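Local coordinates for protein hydrolase, haloacid dehalogenase-like family (Streptococcus pneumoniae, PDB 2FI1) that probably catalyses a hydrolytic reaction as a member of the haloacid dehalogenase-like family, with a calcium ion bound at its metal site, at residues H7-D12 / S154-G159; G98-L103 / Y150-G155. One frame throughout, in Å; residues are numbered along the deposited sequence.

Overall arrangement
From the N terminus, strand 8-11 runs up the middle of a five-stranded parallel sheet and leads to the calcium ligand Asp12. The chain then passes through a series of helices, returns as strand 100-104 beside strand 8-11, adds the edge strand 124-128, and reaches the sheet again through helix 141-149 and the turn leading into strand 155-159. Interaction 1 closes the longer loop, bringing strand 155-159 to the other side of strand 8-11. Interaction 2 closes a shorter loop within that span: the side chains of Arg100 and Phe102, on strand 100-104, extend to the turn at Tyr150 and Ile152. Both share Ser154 and Gly155, and the salt bridge between Asp8 and Arg100 joins them.

Interaction 1 (H7-D12 / S154-G159); sequences HDYIWD and SGLVIG. With CA (calcium ion), chain B.
Ile158 lies alongside Trp11, both pointing the same way off the sheet, and sets its CD1 methyl over one face of the indole, 4.0 Å from the centroid of the six-membered ring and 5° off its normal, a CH-pi contact. Its CG2, anti to the backbone N, packs 3.9 Å from Trp11 CZ3. The same CD1 meets Tyr9, here at the ring edge and close to its plane, while Leu156 CD2 reaches CE1 of that ring. Trp11 NE1 hydrogen-bonds to His101 ND1 on the neighbouring strand. Ile10 and Val157 occupy the other face, with Ile10 CB 4.3 Å from Val157 CG2. Strand 8-11 is the central strand and 155-159 its parallel neighbour in the Rossmann-like sheet of the haloacid dehalogenase fold. Backbone bonds zip them together, Ile10 N giving a nearly straight one to Leu156 O (2.8 Å, 171°). Near the start, Ser154 O takes both His7 N and Asp8 N, and a water links Asp8 OD2 to Ser154 N, while OD1 is salt-bridged to Arg100 NE. At the far end Asp12 holds calcium through both carboxylate oxygens, OD2 at 2.4 Å and OD1 at 2.8 Å; Gly14, Asp160 and three waters complete the site, and Thr16 hydrogen-bonds to OD2.

Interaction 2 (G98-L103 / Y150-G155); sequences GGRHFL and YQISSG
A single arginine reaches across to a backbone carbonyl: Arg100 NH2 donates to Tyr150 O over 2.8 Å, although the backbones themselves stay well apart. In this haloacid dehalogenase-like domain the contact joins strand 100-104 of the parallel sheet to the turn that follows helix 141-149, where Gln151, with positive phi, is the C-prime residue of a Schellman motif. The bond is fairly straight (164°), and the carbonyl oxygen sits at the edge of the guanidinium, near its plane. A bend at chi3 (-65°) swings the guanidinium out of line with the first part of the chain. Phe102 touches both groups, its CZ over one guanidinium face and its CE1 over one face of the Tyr150 ring, toward the rim, 3.4 Å from Tyr150 CD2. The two rings meet obliquely, their planes at 49°, and the guanidinium stands almost perpendicular to the tyrosine ring. Phe102 CE2 also touches Ile152 CD1, 4.2 Å away, and the Tyr150 hydroxyl hydrogen-bonds to Glu126 OE1 on strand 124-128. A water bridges Arg100 and Tyr150 as well, accepting from Arg100 NH1 at 2.9 Å and donating to Tyr150 O at 3.1 Å.

Interaction 1 (H7-D12 / S154-G159)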
loop_
_atom_site.group_PDB
_atom_site.type_symbol
_atom_site.label_atom_id
_atom_site.label_comp_id
_atom_site.label_asym_id
_atom_site.label_seq_id
_atom_site.Cartn_x
_atom_site.Cartn_y
_atom_site.Cartn_z
ATOM N N HIS A 7 1.332 -5.869 -19.801
ATOM C CA HIS A 7 2.583 -5.128 -19.983
ATOM C C HIS A 7 2.818 -4.133 -18.849
ATOM O O HIS A 7 3.947 -3.967 -18.389
ATOM C CB HIS A 7 2.594 -4.374 -21.321
ATOM C CG HIS A 7 3.868 -3.630 -21.586
ATOM N ND1 HIS A 7 5.034 -4.256 -21.975
ATOM C CD2 HIS A 7 4.162 -2.310 -21.509
ATOM C CE1 HIS A 7 5.983 -3.351 -22.146
ATOM N NE2 HIS A 7 5.483 -2.163 -21.857
ATOM N N ASP A 8 1.741 -3.479 -18.424
ATOM C CA ASP A 8 1.795 -2.368 -17.483
ATOM C C ASP A 8 1.023 -2.690 -16.211
ATOM O O ASP A 8 -0.056 -3.277 -16.257
ATOM C CB ASP A 8 1.233 -1.117 -18.149
ATOM C CG ASP A 8 2.100 -0.638 -19.284
ATOM O OD1 ASP A 8 3.336 -0.695 -19.120
ATOM O OD2 ASP A 8 1.562 -0.211 -20.330
ATOM N N TYR A 9 1.600 -2.297 -15.084
ATOM C CA TYR A 9 1.106 -2.642 -13.769
ATOM C C TYR A 9 0.985 -1.347 -12.980
ATOM O O TYR A 9 1.983 -0.663 -12.772
ATOM C CB TYR A 9 2.076 -3.632 -13.094
ATOM C CG TYR A 9 2.129 -4.952 -13.830
ATOM C CD1 TYR A 9 1.356 -6.024 -13.423
ATOM C CD2 TYR A 9 2.899 -5.105 -14.980
ATOM C CE1 TYR A 9 1.369 -7.222 -14.096
ATOM C CE2 TYR A 9 2.906 -6.305 -15.675
ATOM C CZ TYR A 9 2.140 -7.357 -15.222
ATOM O OH TYR A 9 2.134 -8.562 -15.923
ATOM N N ILE A 10 -0.239 -0.993 -12.600
ATOM C CA ILE A 10 -0.481 0.214 -11.836
ATOM C C ILE A 10 -0.781 -0.209 -10.405
ATOM O O ILE A 10 -1.832 -0.792 -10.125
ATOM C CB ILE A 10 -1.636 1.048 -12.409
ATOM C CG1 ILE A 10 -1.357 1.439 -13.864
ATOM C CG2 ILE A 10 -1.816 2.308 -11.558
ATOM C CD1 ILE A 10 -2.492 2.215 -14.512
ATOM N N TRP A 11 0.145 0.108 -9.514
ATOM C CA TRP A 11 0.140 -0.377 -8.149
ATOM C C TRP A 11 -0.398 0.631 -7.154
ATOM O O TRP A 11 -0.361 1.844 -7.373
ATOM C CB TRP A 11 1.566 -0.715 -7.715
ATOM C CG TRP A 11 2.228 -1.810 -8.500
ATOM C CD1 TRP A 11 3.064 -1.664 -9.566
ATOM C CD2 TRP A 11 2.144 -3.212 -8.238
ATOM N NE1 TRP A 11 3.495 -2.887 -9.993
ATOM C CE2 TRP A 11 2.938 -3.857 -9.206
ATOM C CE3 TRP A 11 1.467 -3.987 -7.291
ATOM C CZ2 TRP A 11 3.095 -5.244 -9.245
ATOM C CZ3 TRP A 11 1.615 -5.372 -7.341
ATOM C CH2 TRP A 11 2.423 -5.979 -8.315
ATOM N N ASP A 12 -0.867 0.059 -6.066
ATOM C CA ASP A 12 -1.239 0.714 -4.827
ATOM C C ASP A 12 -0.097 0.445 -3.836
ATOM O O ASP A 12 0.533 -0.605 -3.895
ATOM C CB ASP A 12 -2.575 0.089 -4.401
ATOM C CG ASP A 12 -2.987 0.383 -2.982
ATOM O OD1 ASP A 12 -3.059 1.556 -2.589
ATOM O OD2 ASP A 12 -3.363 -0.605 -2.302
ATOM N N SER A 154 -2.321 -2.714 -22.394
ATOM C CA SER A 154 -2.393 -3.980 -21.675
ATOM C C SER A 154 -1.988 -3.713 -20.238
ATOM O O SER A 154 -0.832 -3.914 -19.859
ATOM C CB SER A 154 -1.456 -5.005 -22.314
ATOM O OG SER A 154 -1.495 -6.226 -21.612
ATOM N N GLY A 155 -2.949 -3.250 -19.447
ATOM C CA GLY A 155 -2.669 -2.786 -18.090
ATOM C C GLY A 155 -3.468 -3.524 -17.039
ATOM O O GLY A 155 -4.626 -3.890 -17.252
ATOM N N LEU A 156 -2.826 -3.735 -15.894
ATOM C CA LEU A 156 -3.466 -4.327 -14.725
ATOM C C LEU A 156 -3.342 -3.360 -13.546
ATOM O O LEU A 156 -2.253 -2.871 -13.244
ATOM C CB LEU A 156 -2.807 -5.661 -14.376
ATOM C CG LEU A 156 -3.404 -6.422 -13.184
ATOM C CD1 LEU A 156 -4.830 -6.869 -13.452
ATOM C CD2 LEU A 156 -2.536 -7.610 -12.807
ATOM N N VAL A 157 -4.465 -3.089 -12.893
ATOM C CA VAL A 157 -4.518 -2.239 -11.712
ATOM C C VAL A 157 -4.611 -3.147 -10.493
ATOM O O VAL A 157 -5.536 -3.954 -10.396
ATOM C CB VAL A 157 -5.744 -1.306 -11.773
ATOM C CG1 VAL A 157 -5.903 -0.515 -10.489
ATOM C CG2 VAL A 157 -5.621 -0.372 -12.956
ATOM N N ILE A 158 -3.659 -3.027 -9.571
ATOM C CA ILE A 158 -3.583 -3.892 -8.405
ATOM C C ILE A 158 -3.753 -3.055 -7.140
ATOM O O ILE A 158 -2.994 -2.118 -6.910
ATOM C CB ILE A 158 -2.230 -4.631 -8.327
ATOM C CG1 ILE A 158 -1.929 -5.368 -9.640
ATOM C CG2 ILE A 158 -2.243 -5.599 -7.161
ATOM C CD1 ILE A 158 -1.013 -4.605 -10.560
ATOM N N GLY A 159 -4.746 -3.380 -6.324
ATOM C CA GLY A 159 -4.933 -2.682 -5.062
ATOM C C GLY A 159 -5.739 -3.526 -4.109
ATOM O O GLY A 159 -6.381 -4.492 -4.508
HETATM CA CA CA B . -4.239 0.455 -0.358
HETATM O O HOH W 1 0.315 -1.433 -22.319
HETATM O O HOH W 2 -3.602 0.372 -8.017
HETATM O O HOH W 3 -5.033 0.062 1.869
HETATM O O HOH W 4 -6.187 1.291 -1.442
HETATM O O HOH W 5 -3.636 2.617 0.257
#

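Interaction 2 (G98-L103 / Y150-G155)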
loop_
_atom_site.group_PDB
_atom_site.type_symbol
_atom_site.label_atom_id
_atom_site.label_comp_id
_atom_site.label_asym_id
_atom_site.label_seq_id
_atom_site.Cartn_x
_atom_site.Cartn_y
_atom_site.Cartn_z
ATOM N N GLY A 98 9.992 -7.032 -19.583
ATOM C CA GLY A 98 9.726 -5.772 -20.256
ATOM C C GLY A 98 8.528 -5.020 -19.697
ATOM O O GLY A 98 8.101 -4.015 -20.270
ATOM N N GLY A 99 7.988 -5.483 -18.574
ATOM C CA GLY A 99 6.858 -4.802 -17.958
ATOM C C GLY A 99 7.255 -3.467 -17.373
ATOM O O GLY A 99 8.428 -3.227 -17.085
ATOM N N ARG A 100 6.267 -2.590 -17.235
ATOM C CA ARG A 100 6.446 -1.297 -16.582
ATOM C C ARG A 100 5.559 -1.239 -15.354
ATOM O O ARG A 100 4.461 -1.805 -15.340
ATOM C CB ARG A 100 6.075 -0.120 -17.491
ATOM C CG ARG A 100 6.919 -0.017 -18.751
ATOM C CD ARG A 100 6.561 1.197 -19.565
ATOM N NE ARG A 100 5.199 1.127 -20.080
ATOM C CZ ARG A 100 4.652 2.044 -20.876
ATOM N NH1 ARG A 100 5.343 3.104 -21.260
ATOM N NH2 ARG A 100 3.406 1.892 -21.289
ATOM N N HIS A 101 6.047 -0.521 -14.343
ATOM C CA HIS A 101 5.364 -0.329 -13.085
ATOM C C HIS A 101 5.065 1.140 -12.893
ATOM O O HIS A 101 5.904 1.992 -13.147
ATOM C CB HIS A 101 6.235 -0.777 -11.915
ATOM C CG HIS A 101 6.678 -2.199 -11.986
ATOM N ND1 HIS A 101 5.825 -3.259 -11.767
ATOM C CD2 HIS A 101 7.896 -2.733 -12.240
ATOM C CE1 HIS A 101 6.499 -4.390 -11.891
ATOM N NE2 HIS A 101 7.755 -4.098 -12.174
ATOM N N PHE A 102 3.863 1.412 -12.402
ATOM C CA PHE A 102 3.425 2.750 -12.028
ATOM C C PHE A 102 2.853 2.668 -10.633
ATOM O O PHE A 102 2.447 1.598 -10.182
ATOM C CB PHE A 102 2.371 3.277 -13.004
ATOM C CG PHE A 102 2.839 3.278 -14.421
ATOM C CD1 PHE A 102 3.487 4.375 -14.950
ATOM C CD2 PHE A 102 2.673 2.158 -15.217
ATOM C CE1 PHE A 102 3.934 4.356 -16.260
ATOM C CE2 PHE A 102 3.126 2.144 -16.515
ATOM C CZ PHE A 102 3.751 3.232 -17.031
ATOM N N LEU A 103 2.808 3.797 -9.938
ATOM C CA LEU A 103 2.226 3.832 -8.597
ATOM C C LEU A 103 1.290 5.016 -8.500
ATOM O O LEU A 103 1.652 6.110 -8.936
ATOM C CB LEU A 103 3.316 3.943 -7.531
ATOM C CG LEU A 103 2.957 3.805 -6.049
ATOM C CD1 LEU A 103 2.542 2.424 -5.711
ATOM C CD2 LEU A 103 4.171 4.175 -5.219
ATOM N N TYR A 150 1.201 7.196 -21.064
ATOM C CA TYR A 150 2.052 6.033 -21.305
ATOM C C TYR A 150 1.435 5.067 -22.314
ATOM O O TYR A 150 1.971 3.989 -22.567
ATOM C CB TYR A 150 2.413 5.351 -19.970
ATOM C CG TYR A 150 3.305 6.252 -19.149
ATOM C CD1 TYR A 150 4.643 6.392 -19.461
ATOM C CD2 TYR A 150 2.796 7.013 -18.092
ATOM C CE1 TYR A 150 5.462 7.248 -18.743
ATOM C CE2 TYR A 150 3.610 7.865 -17.367
ATOM C CZ TYR A 150 4.939 7.983 -17.699
ATOM O OH TYR A 150 5.790 8.826 -17.019
ATOM N N GLN A 151 0.329 5.482 -22.921
ATOM C CA GLN A 151 -0.285 4.736 -24.022
ATOM C C GLN A 151 -0.426 3.261 -23.651
ATOM O O GLN A 151 0.059 2.348 -24.321
ATOM C CB GLN A 151 0.504 4.985 -25.306
ATOM C CG GLN A 151 0.293 6.411 -25.784
ATOM C CD GLN A 151 1.172 6.787 -26.942
ATOM O OE1 GLN A 151 2.382 6.954 -26.789
ATOM N NE2 GLN A 151 0.561 6.952 -28.116
ATOM N N ILE A 152 -1.131 3.052 -22.543
ATOM C CA ILE A 152 -1.299 1.741 -21.947
ATOM C C ILE A 152 -2.421 0.976 -22.650
ATOM O O ILE A 152 -3.592 1.361 -22.562
ATOM C CB ILE A 152 -1.618 1.871 -20.421
ATOM C CG1 ILE A 152 -0.471 2.583 -19.696
ATOM C CG2 ILE A 152 -1.883 0.505 -19.814
ATOM C CD1 ILE A 152 -0.708 2.802 -18.206
ATOM N N SER A 153 -2.061 -0.119 -23.320
ATOM C CA SER A 153 -3.029 -1.006 -23.983
ATOM C C SER A 153 -3.253 -2.334 -23.264
ATOM O O SER A 153 -4.242 -3.026 -23.520
ATOM C CB SER A 153 -2.547 -1.322 -25.397
ATOM O OG SER A 153 -1.263 -1.920 -25.344
ATOM N N SER A 154 -2.321 -2.714 -22.394
ATOM C CA SER A 154 -2.393 -3.980 -21.675
ATOM C C SER A 154 -1.988 -3.713 -20.238
ATOM O O SER A 154 -0.832 -3.914 -19.859
ATOM C CB SER A 154 -1.456 -5.005 -22.314
ATOM O OG SER A 154 -1.495 -6.226 -21.612
ATOM N N GLY A 155 -2.949 -3.250 -19.447
ATOM C CA GLY A 155 -2.669 -2.786 -18.090
ATOM C C GLY A 155 -3.468 -3.524 -17.039
ATOM O O GLY A 155 -4.626 -3.890 -17.252
HETATM O O HOH W 6 4.785 4.563 -23.748
#